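Local coordinates for protein catechol 1,2-dioxygenase (Acinetobacter sp., PDB 1DMH) that uses one ferric ion per subunit to cleave the ring of catechol with dioxygen, yielding cis,cis-muconate in the beta-ketoadipate pathway, at residues A[5-19]-A[34-46]. Numbering follows the deposited sequence.
Sequences IFNTQDVQDFLRVAS and IHRVLSDLYKAIE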
ATOM      1  N   ILE A   5       9.214 -19.773 -14.653  1.00 23.06           N
ATOM      2  CA  ILE A   5      10.416 -19.053 -15.017  1.00 20.32           C
ATOM      3  C   ILE A   5      11.077 -18.444 -13.792  1.00 19.25           C
ATOM      4  O   ILE A   5      12.169 -17.897 -13.879  1.00 18.44           O
ATOM      5  CB  ILE A   5      10.118 -17.925 -16.050  1.00 20.32           C
ATOM      6  CG1 ILE A   5       9.200 -16.846 -15.454  1.00 19.31           C
ATOM      7  CG2 ILE A   5       9.470 -18.529 -17.275  1.00 19.49           C
ATOM      8  CD1 ILE A   5       8.986 -15.667 -16.418  1.00 19.66           C
ATOM      9  N   PHE A   6      10.432 -18.551 -12.640  1.00 18.17           N
ATOM     10  CA  PHE A   6      11.012 -17.969 -11.443  1.00 19.03           C
ATOM     11  C   PHE A   6      12.436 -18.471 -11.181  1.00 20.08           C
ATOM     12  O   PHE A   6      13.336 -17.719 -10.800  1.00 18.89           O
ATOM     13  CB  PHE A   6      10.163 -18.277 -10.210  1.00 16.40           C
ATOM     14  CG  PHE A   6      10.740 -17.715  -8.947  1.00 16.26           C
ATOM     15  CD1 PHE A   6      10.714 -16.345  -8.708  1.00 16.07           C
ATOM     16  CD2 PHE A   6      11.376 -18.544  -8.026  1.00 16.25           C
ATOM     17  CE1 PHE A   6      11.315 -15.807  -7.570  1.00 15.92           C
ATOM     18  CE2 PHE A   6      11.978 -18.020  -6.888  1.00 15.56           C
ATOM     19  CZ  PHE A   6      11.947 -16.648  -6.657  1.00 15.73           C
ATOM     20  N   ASN A   7      12.639 -19.759 -11.395  1.00 22.59           N
ATOM     21  CA  ASN A   7      13.944 -20.326 -11.116  1.00 25.40           C
ATOM     22  C   ASN A   7      15.028 -20.122 -12.177  1.00 25.77           C
ATOM     23  O   ASN A   7      16.147 -20.586 -12.009  1.00 27.81           O
ATOM     24  CB  ASN A   7      13.802 -21.813 -10.815  1.00 27.32           C
ATOM     25  CG  ASN A   7      14.957 -22.331  -9.988  1.00 30.24           C
ATOM     26  OD1 ASN A   7      15.145 -21.900  -8.844  1.00 31.87           O
ATOM     27  ND2 ASN A   7      15.749 -23.241 -10.560  1.00 31.10           N
ATOM     28  N   THR A   8      14.736 -19.412 -13.254  1.00 25.32           N
ATOM     29  CA  THR A   8      15.754 -19.213 -14.276  1.00 25.12           C
ATOM     30  C   THR A   8      16.718 -18.120 -13.882  1.00 26.26           C
ATOM     31  O   THR A   8      16.393 -17.261 -13.054  1.00 26.33           O
ATOM     32  CB  THR A   8      15.133 -18.836 -15.614  1.00 23.96           C
ATOM     33  OG1 THR A   8      14.406 -17.607 -15.486  1.00 22.82           O
ATOM     34  CG2 THR A   8      14.193 -19.933 -16.067  1.00 24.54           C
ATOM     35  N   GLN A   9      17.905 -18.147 -14.475  1.00 27.30           N
ATOM     36  CA  GLN A   9      18.909 -17.134 -14.182  1.00 29.08           C
ATOM     37  C   GLN A   9      18.439 -15.743 -14.560  1.00 27.78           C
ATOM     38  O   GLN A   9      18.797 -14.778 -13.902  1.00 27.69           O
ATOM     39  CB  GLN A   9      20.229 -17.438 -14.901  1.00 32.45           C
ATOM     40  CG  GLN A   9      20.948 -18.649 -14.307  1.00 39.48           C
ATOM     41  CD  GLN A   9      21.086 -18.550 -12.768  1.00 42.97           C
ATOM     42  OE1 GLN A   9      21.769 -17.652 -12.244  1.00 44.59           O
ATOM     43  NE2 GLN A   9      20.416 -19.466 -12.045  1.00 44.73           N
ATOM     44  N   ASP A  10      17.644 -15.631 -15.619  1.00 26.85           N
ATOM     45  CA  ASP A  10      17.157 -14.320 -16.023  1.00 26.21           C
ATOM     46  C   ASP A  10      16.304 -13.672 -14.928  1.00 24.43           C
ATOM     47  O   ASP A  10      16.483 -12.491 -14.628  1.00 24.75           O
ATOM     48  CB  ASP A  10      16.376 -14.432 -17.324  1.00 28.86           C
ATOM     49  CG  ASP A  10      17.229 -14.972 -18.443  1.00 32.52           C
ATOM     50  OD1 ASP A  10      18.291 -14.372 -18.692  1.00 34.29           O
ATOM     51  OD2 ASP A  10      16.858 -15.993 -19.067  1.00 35.48           O
ATOM     52  N   VAL A  11      15.392 -14.435 -14.322  1.00 21.60           N
ATOM     53  CA  VAL A  11      14.562 -13.883 -13.255  1.00 19.67           C
ATOM     54  C   VAL A  11      15.369 -13.653 -11.967  1.00 18.69           C
ATOM     55  O   VAL A  11      15.240 -12.609 -11.319  1.00 18.07           O
ATOM     56  CB  VAL A  11      13.354 -14.787 -12.967  1.00 18.50           C
ATOM     57  CG1 VAL A  11      12.606 -14.297 -11.705  1.00 17.72           C
ATOM     58  CG2 VAL A  11      12.430 -14.772 -14.177  1.00 18.05           C
ATOM     59  N   GLN A  12      16.218 -14.608 -11.600  1.00 18.10           N
ATOM     60  CA  GLN A  12      17.018 -14.433 -10.393  1.00 17.49           C
ATOM     61  C   GLN A  12      17.952 -13.209 -10.471  1.00 17.54           C
ATOM     62  O   GLN A  12      18.059 -12.449  -9.495  1.00 17.05           O
ATOM     63  CB  GLN A  12      17.782 -15.727 -10.107  1.00 17.27           C
ATOM     64  CG  GLN A  12      16.812 -16.892  -9.831  1.00 18.00           C
ATOM     65  CD  GLN A  12      15.900 -16.599  -8.660  1.00 19.55           C
ATOM     66  OE1 GLN A  12      16.378 -16.277  -7.572  1.00 20.56           O
ATOM     67  NE2 GLN A  12      14.594 -16.699  -8.866  1.00 18.10           N
ATOM     68  N   ASP A  13      18.609 -12.997 -11.619  1.00 17.43           N
ATOM     69  CA  ASP A  13      19.489 -11.835 -11.764  1.00 18.40           C
ATOM     70  C   ASP A  13      18.685 -10.547 -11.766  1.00 17.81           C
ATOM     71  O   ASP A  13      19.094  -9.532 -11.179  1.00 17.13           O
ATOM     72  CB  ASP A  13      20.311 -11.906 -13.048  1.00 21.21           C
ATOM     73  CG  ASP A  13      21.378 -12.987 -12.995  1.00 25.02           C
ATOM     74  OD1 ASP A  13      21.791 -13.359 -11.864  1.00 25.98           O
ATOM     75  OD2 ASP A  13      21.818 -13.440 -14.082  1.00 27.30           O
ATOM     76  N   PHE A  14      17.533 -10.600 -12.428  1.00 17.06           N
ATOM     77  CA  PHE A  14      16.647  -9.453 -12.495  1.00 16.77           C
ATOM     78  C   PHE A  14      16.273  -9.004 -11.068  1.00 16.46           C
ATOM     79  O   PHE A  14      16.299  -7.820 -10.758  1.00 16.42           O
ATOM     80  CB  PHE A  14      15.385  -9.817 -13.287  1.00 16.71           C
ATOM     81  CG  PHE A  14      14.437  -8.649 -13.486  1.00 16.92           C
ATOM     82  CD1 PHE A  14      14.900  -7.453 -14.031  1.00 16.71           C
ATOM     83  CD2 PHE A  14      13.084  -8.755 -13.152  1.00 17.54           C
ATOM     84  CE1 PHE A  14      14.042  -6.373 -14.248  1.00 17.26           C
ATOM     85  CE2 PHE A  14      12.202  -7.677 -13.362  1.00 18.01           C
ATOM     86  CZ  PHE A  14      12.690  -6.480 -13.914  1.00 17.32           C
ATOM     87  N   LEU A  15      15.923  -9.956 -10.207  1.00 16.46           N
ATOM     88  CA  LEU A  15      15.561  -9.636  -8.830  1.00 16.05           C
ATOM     89  C   LEU A  15      16.708  -8.923  -8.102  1.00 17.00           C
ATOM     90  O   LEU A  15      16.476  -8.065  -7.247  1.00 16.19           O
ATOM     91  CB  LEU A  15      15.177 -10.921  -8.079  1.00 14.96           C
ATOM     92  CG  LEU A  15      13.775 -11.484  -8.354  1.00 14.29           C
ATOM     93  CD1 LEU A  15      13.633 -12.904  -7.858  1.00 15.05           C
ATOM     94  CD2 LEU A  15      12.745 -10.578  -7.676  1.00 14.54           C
ATOM     95  N   ARG A  16      17.950  -9.279  -8.429  1.00 17.06           N
ATOM     96  CA  ARG A  16      19.069  -8.637  -7.758  1.00 17.72           C
ATOM     97  C   ARG A  16      19.226  -7.214  -8.271  1.00 17.08           C
ATOM     98  O   ARG A  16      19.525  -6.299  -7.503  1.00 18.13           O
ATOM     99  CB  ARG A  16      20.359  -9.438  -7.966  1.00 18.95           C
ATOM    100  CG  ARG A  16      20.355 -10.810  -7.276  1.00 20.87           C
ATOM    101  CD  ARG A  16      21.715 -11.473  -7.469  1.00 22.67           C
ATOM    102  NE  ARG A  16      22.758 -10.700  -6.794  1.00 24.23           N
ATOM    103  CZ  ARG A  16      22.961 -10.737  -5.482  1.00 24.67           C
ATOM    104  NH1 ARG A  16      22.200 -11.523  -4.729  1.00 24.66           N
ATOM    105  NH2 ARG A  16      23.880  -9.956  -4.920  1.00 24.60           N
ATOM    106  N   VAL A  17      19.017  -7.024  -9.569  1.00 16.36           N
ATOM    107  CA  VAL A  17      19.108  -5.687 -10.157  1.00 15.64           C
ATOM    108  C   VAL A  17      18.035  -4.739  -9.599  1.00 15.24           C
ATOM    109  O   VAL A  17      18.325  -3.620  -9.168  1.00 15.05           O
ATOM    110  CB  VAL A  17      18.941  -5.765 -11.672  1.00 16.68           C
ATOM    111  CG1 VAL A  17      18.884  -4.355 -12.274  1.00 16.41           C
ATOM    112  CG2 VAL A  17      20.077  -6.572 -12.255  1.00 17.07           C
ATOM    113  N   ALA A  18      16.789  -5.200  -9.611  1.00 15.61           N
ATOM    114  CA  ALA A  18      15.666  -4.413  -9.111  1.00 14.83           C
ATOM    115  C   ALA A  18      15.834  -4.022  -7.641  1.00 15.62           C
ATOM    116  O   ALA A  18      15.388  -2.947  -7.222  1.00 15.02           O
ATOM    117  CB  ALA A  18      14.375  -5.188  -9.301  1.00 14.60           C
ATOM    118  N   SER A  19      16.470  -4.890  -6.852  1.00 15.55           N
ATOM    119  CA  SER A  19      16.682  -4.618  -5.435  1.00 16.76           C
ATOM    120  C   SER A  19      17.913  -3.736  -5.172  1.00 17.68           C
ATOM    121  O   SER A  19      18.228  -3.430  -4.018  1.00 17.41           O
ATOM    122  CB  SER A  19      16.826  -5.934  -4.676  1.00 16.99           C
ATOM    123  OG  SER A  19      15.660  -6.719  -4.861  1.00 20.38           O
ATOM    124  N   ILE A  34      13.948  -5.608   0.739  1.00 13.48           N
ATOM    125  CA  ILE A  34      13.305  -5.528  -0.571  1.00 14.06           C
ATOM    126  C   ILE A  34      13.604  -6.762  -1.417  1.00 14.12           C
ATOM    127  O   ILE A  34      12.689  -7.329  -2.027  1.00 14.78           O
ATOM    128  CB  ILE A  34      13.759  -4.280  -1.337  1.00 15.82           C
ATOM    129  CG1 ILE A  34      13.270  -3.027  -0.611  1.00 16.51           C
ATOM    130  CG2 ILE A  34      13.196  -4.306  -2.759  1.00 17.31           C
ATOM    131  CD1 ILE A  34      11.769  -2.948  -0.501  1.00 17.27           C
ATOM    132  N   HIS A  35      14.865  -7.195  -1.459  1.00 13.14           N
ATOM    133  CA  HIS A  35      15.187  -8.377  -2.242  1.00 12.80           C
ATOM    134  C   HIS A  35      14.363  -9.587  -1.787  1.00 12.76           C
ATOM    135  O   HIS A  35      13.817 -10.312  -2.606  1.00 12.59           O
ATOM    136  CB  HIS A  35      16.676  -8.697  -2.166  1.00 14.12           C
ATOM    137  CG  HIS A  35      17.075  -9.852  -3.028  1.00 16.66           C
ATOM    138  ND1 HIS A  35      17.380 -11.095  -2.516  1.00 17.99           N
ATOM    139  CD2 HIS A  35      17.109  -9.981  -4.375  1.00 16.89           C
ATOM    140  CE1 HIS A  35      17.579 -11.942  -3.508  1.00 18.26           C
ATOM    141  NE2 HIS A  35      17.420 -11.292  -4.647  1.00 18.82           N
ATOM    142  N   ARG A  36      14.244  -9.792  -0.485  1.00 11.69           N
ATOM    143  CA  ARG A  36      13.469 -10.926   0.013  1.00 12.08           C
ATOM    144  C   ARG A  36      11.980 -10.802  -0.291  1.00 12.10           C
ATOM    145  O   ARG A  36      11.356 -11.752  -0.755  1.00 11.22           O
ATOM    146  CB  ARG A  36      13.676 -11.072   1.526  1.00 12.95           C
ATOM    147  CG  ARG A  36      12.758 -12.070   2.218  1.00 11.39           C
ATOM    148  CD  ARG A  36      12.881 -13.464   1.663  1.00 11.71           C
ATOM    149  NE  ARG A  36      12.119 -14.393   2.491  1.00 13.03           N
ATOM    150  CZ  ARG A  36      12.590 -14.948   3.608  1.00 13.44           C
ATOM    151  NH1 ARG A  36      13.832 -14.684   4.022  1.00 13.11           N
ATOM    152  NH2 ARG A  36      11.800 -15.705   4.351  1.00 13.47           N
ATOM    153  N   VAL A  37      11.400  -9.636  -0.027  1.00 11.66           N
ATOM    154  CA  VAL A  37       9.984  -9.452  -0.295  1.00 12.13           C
ATOM    155  C   VAL A  37       9.668  -9.611  -1.791  1.00 11.79           C
ATOM    156  O   VAL A  37       8.685 -10.258  -2.142  1.00 10.82           O
ATOM    157  CB  VAL A  37       9.488  -8.074   0.226  1.00 13.33           C
ATOM    158  CG1 VAL A  37       8.014  -7.885  -0.132  1.00 13.13           C
ATOM    159  CG2 VAL A  37       9.646  -8.008   1.733  1.00 12.71           C
ATOM    160  N   LEU A  38      10.490  -9.044  -2.676  1.00 11.80           N
ATOM    161  CA  LEU A  38      10.240  -9.191  -4.123  1.00 12.64           C
ATOM    162  C   LEU A  38      10.361 -10.639  -4.573  1.00 12.12           C
ATOM    163  O   LEU A  38       9.576 -11.123  -5.377  1.00 11.19           O
ATOM    164  CB  LEU A  38      11.220  -8.379  -4.967  1.00 13.31           C
ATOM    165  CG  LEU A  38      11.117  -6.866  -4.902  1.00 14.96           C
ATOM    166  CD1 LEU A  38      12.117  -6.264  -5.870  1.00 15.15           C
ATOM    167  CD2 LEU A  38       9.715  -6.456  -5.273  1.00 16.31           C
ATOM    168  N   SER A  39      11.374 -11.322  -4.069  1.00 11.95           N
ATOM    169  CA  SER A  39      11.578 -12.711  -4.427  1.00 11.77           C
ATOM    170  C   SER A  39      10.364 -13.516  -4.037  1.00 11.05           C
ATOM    171  O   SER A  39       9.839 -14.270  -4.838  1.00 11.97           O
ATOM    172  CB  SER A  39      12.819 -13.267  -3.727  1.00 11.65           C
ATOM    173  OG  SER A  39      13.965 -12.592  -4.211  1.00 15.22           O
ATOM    174  N   ASP A  40       9.920 -13.363  -2.801  1.00 10.70           N
ATOM    175  CA  ASP A  40       8.748 -14.104  -2.353  1.00 11.25           C
ATOM    176  C   ASP A  40       7.502 -13.786  -3.190  1.00 11.07           C
ATOM    177  O   ASP A  40       6.749 -14.682  -3.536  1.00 11.36           O
ATOM    178  CB  ASP A  40       8.454 -13.839  -0.861  1.00 12.01           C
ATOM    179  CG  ASP A  40       9.486 -14.482   0.075  1.00 12.49           C
ATOM    180  OD1 ASP A  40      10.268 -15.366  -0.353  1.00 13.03           O
ATOM    181  OD2 ASP A  40       9.492 -14.099   1.255  1.00 13.17           O
ATOM    182  N   LEU A  41       7.283 -12.516  -3.521  1.00 10.29           N
ATOM    183  CA  LEU A  41       6.112 -12.155  -4.308  1.00 10.67           C
ATOM    184  C   LEU A  41       6.188 -12.657  -5.742  1.00 10.45           C
ATOM    185  O   LEU A  41       5.175 -13.089  -6.289  1.00  9.96           O
ATOM    186  CB  LEU A  41       5.900 -10.636  -4.293  1.00 11.49           C
ATOM    187  CG  LEU A  41       5.368 -10.065  -2.980  1.00 12.57           C
ATOM    188  CD1 LEU A  41       5.337  -8.541  -3.087  1.00 13.88           C
ATOM    189  CD2 LEU A  41       3.976 -10.604  -2.708  1.00 13.85           C
ATOM    190  N   TYR A  42       7.364 -12.575  -6.359  1.00 10.34           N
ATOM    191  CA  TYR A  42       7.529 -13.073  -7.729  1.00 11.38           C
ATOM    192  C   TYR A  42       7.254 -14.572  -7.710  1.00 11.71           C
ATOM    193  O   TYR A  42       6.619 -15.105  -8.614  1.00 12.48           O
ATOM    194  CB  TYR A  42       8.951 -12.841  -8.241  1.00 11.28           C
ATOM    195  CG  TYR A  42       9.217 -11.489  -8.875  1.00 12.05           C
ATOM    196  CD1 TYR A  42       8.717 -10.310  -8.312  1.00 12.35           C
ATOM    197  CD2 TYR A  42      10.086 -11.383  -9.956  1.00 11.95           C
ATOM    198  CE1 TYR A  42       9.101  -9.072  -8.798  1.00 12.22           C
ATOM    199  CE2 TYR A  42      10.475 -10.144 -10.451  1.00 11.96           C
ATOM    200  CZ  TYR A  42       9.990  -9.000  -9.862  1.00 12.17           C
ATOM    201  OH  TYR A  42      10.461  -7.784 -10.274  1.00 11.63           O
ATOM    202  N   LYS A  43       7.738 -15.260  -6.681  1.00 12.17           N
ATOM    203  CA  LYS A  43       7.491 -16.688  -6.598  1.00 12.20           C
ATOM    204  C   LYS A  43       6.007 -16.958  -6.332  1.00 12.11           C
ATOM    205  O   LYS A  43       5.452 -17.885  -6.913  1.00 12.49           O
ATOM    206  CB  LYS A  43       8.356 -17.318  -5.503  1.00 14.55           C
ATOM    207  CG  LYS A  43       8.279 -18.821  -5.462  1.00 17.02           C
ATOM    208  CD  LYS A  43       9.246 -19.354  -4.439  1.00 22.40           C
ATOM    209  CE  LYS A  43       9.355 -20.885  -4.484  1.00 25.53           C
ATOM    210  NZ  LYS A  43       8.058 -21.555  -4.136  1.00 27.83           N
ATOM    211  N   ALA A  44       5.352 -16.157  -5.480  1.00 11.20           N
ATOM    212  CA  ALA A  44       3.923 -16.359  -5.180  1.00 10.80           C
ATOM    213  C   ALA A  44       3.077 -16.157  -6.459  1.00 11.54           C
ATOM    214  O   ALA A  44       2.115 -16.884  -6.710  1.00 10.97           O
ATOM    215  CB  ALA A  44       3.451 -15.403  -4.035  1.00  9.60           C
ATOM    216  N   ILE A  45       3.434 -15.169  -7.268  1.00 11.26           N
ATOM    217  CA  ILE A  45       2.726 -14.936  -8.529  1.00 11.58           C
ATOM    218  C   ILE A  45       2.850 -16.197  -9.404  1.00 13.14           C
ATOM    219  O   ILE A  45       1.895 -16.602 -10.065  1.00 13.16           O
ATOM    220  CB  ILE A  45       3.337 -13.728  -9.292  1.00 11.85           C
ATOM    221  CG1 ILE A  45       2.926 -12.432  -8.589  1.00 10.84           C
ATOM    222  CG2 ILE A  45       2.939 -13.779 -10.771  1.00 11.60           C
ATOM    223  CD1 ILE A  45       3.660 -11.193  -9.058  1.00 11.38           C
ATOM    224  N   GLU A  46       4.020 -16.828  -9.411  1.00 13.12           N
ATOM    225  CA  GLU A  46       4.175 -18.030 -10.215  1.00 14.37           C
ATOM    226  C   GLU A  46       3.413 -19.217  -9.615  1.00 14.48           C
ATOM    227  O   GLU A  46       2.621 -19.845 -10.308  1.00 14.07           O
ATOM    228  CB  GLU A  46       5.653 -18.391 -10.391  1.00 14.87           C
ATOM    229  CG  GLU A  46       5.853 -19.663 -11.202  1.00 16.28           C
ATOM    230  CD  GLU A  46       7.280 -19.833 -11.635  1.00 16.66           C
ATOM    231  OE1 GLU A  46       7.741 -19.043 -12.477  1.00 17.15           O
ATOM    232  OE2 GLU A  46       7.949 -20.749 -11.118  1.00 18.63           O
TER
HETATM  233  O   HOH W   1      10.454 -21.556 -11.673  1.00 17.45           O
HETATM  234  O   HOH W   2      17.883 -12.970  -6.992  1.00 21.52           O
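Leu-15 is a knob inserted among His-35, Leu-38, Ser-39 and Tyr-42, where helix 9-18 runs roughly antiparallel to segment 34-46 of helix 28-47 (143° between the directions of these segments, 9.4 Å between their axes). Its two methyls divide the work: CD2 lies over the centre of the Tyr-42 ring, 3.6 Å from the centroid in a CH-pi contact 13° off the normal, while CD1 meets Ser-39 OG. Val-11 CG1 and Phe-14 CD2 close on the edge of the same tyrosine ring, and Tyr-42 OH bonds to Leu-78 O of the second subunit, so this buried side also faces the dimer partner. Ser-19, buried as well, bonds through OG to Leu-15 O at 2.9 Å and sits at the imidazole edge of His-35.

Phe-6, just ahead of helix 9-18, forms a second packed site. With CG anti to the backbone N (chi1 179°), its ring is sandwiched: Lys-43 CB stands 3.8 Å from the centroid over one face, and Gln-12 NE2 lies over the other, its amide bonded to Phe-6 O. Lys-43 continues past the ring to a salt bridge with Asp-47.

The more open side is polar and partly water-mediated. Glu-46, its chain extended, accepts two backbone bonds at OE1: Phe-6 N arrives on the syn side and Ile-5 N from above the carboxylate plane, each nitrogen 2.7 Å from OE1. Water 1 links Glu-46 OE2 to Asn-7 N. At the other end, water 2 joins His-35 NE2 to Gln-12 O.

The pair belongs to the N-terminal helical zipper around the dimer axis. Its chemistry implies an apolar seam centred on Leu-15 and Tyr-42, with a carboxylate that pins the N-terminal turn through two amides; those donors would probably favour the ionised form of Glu-46.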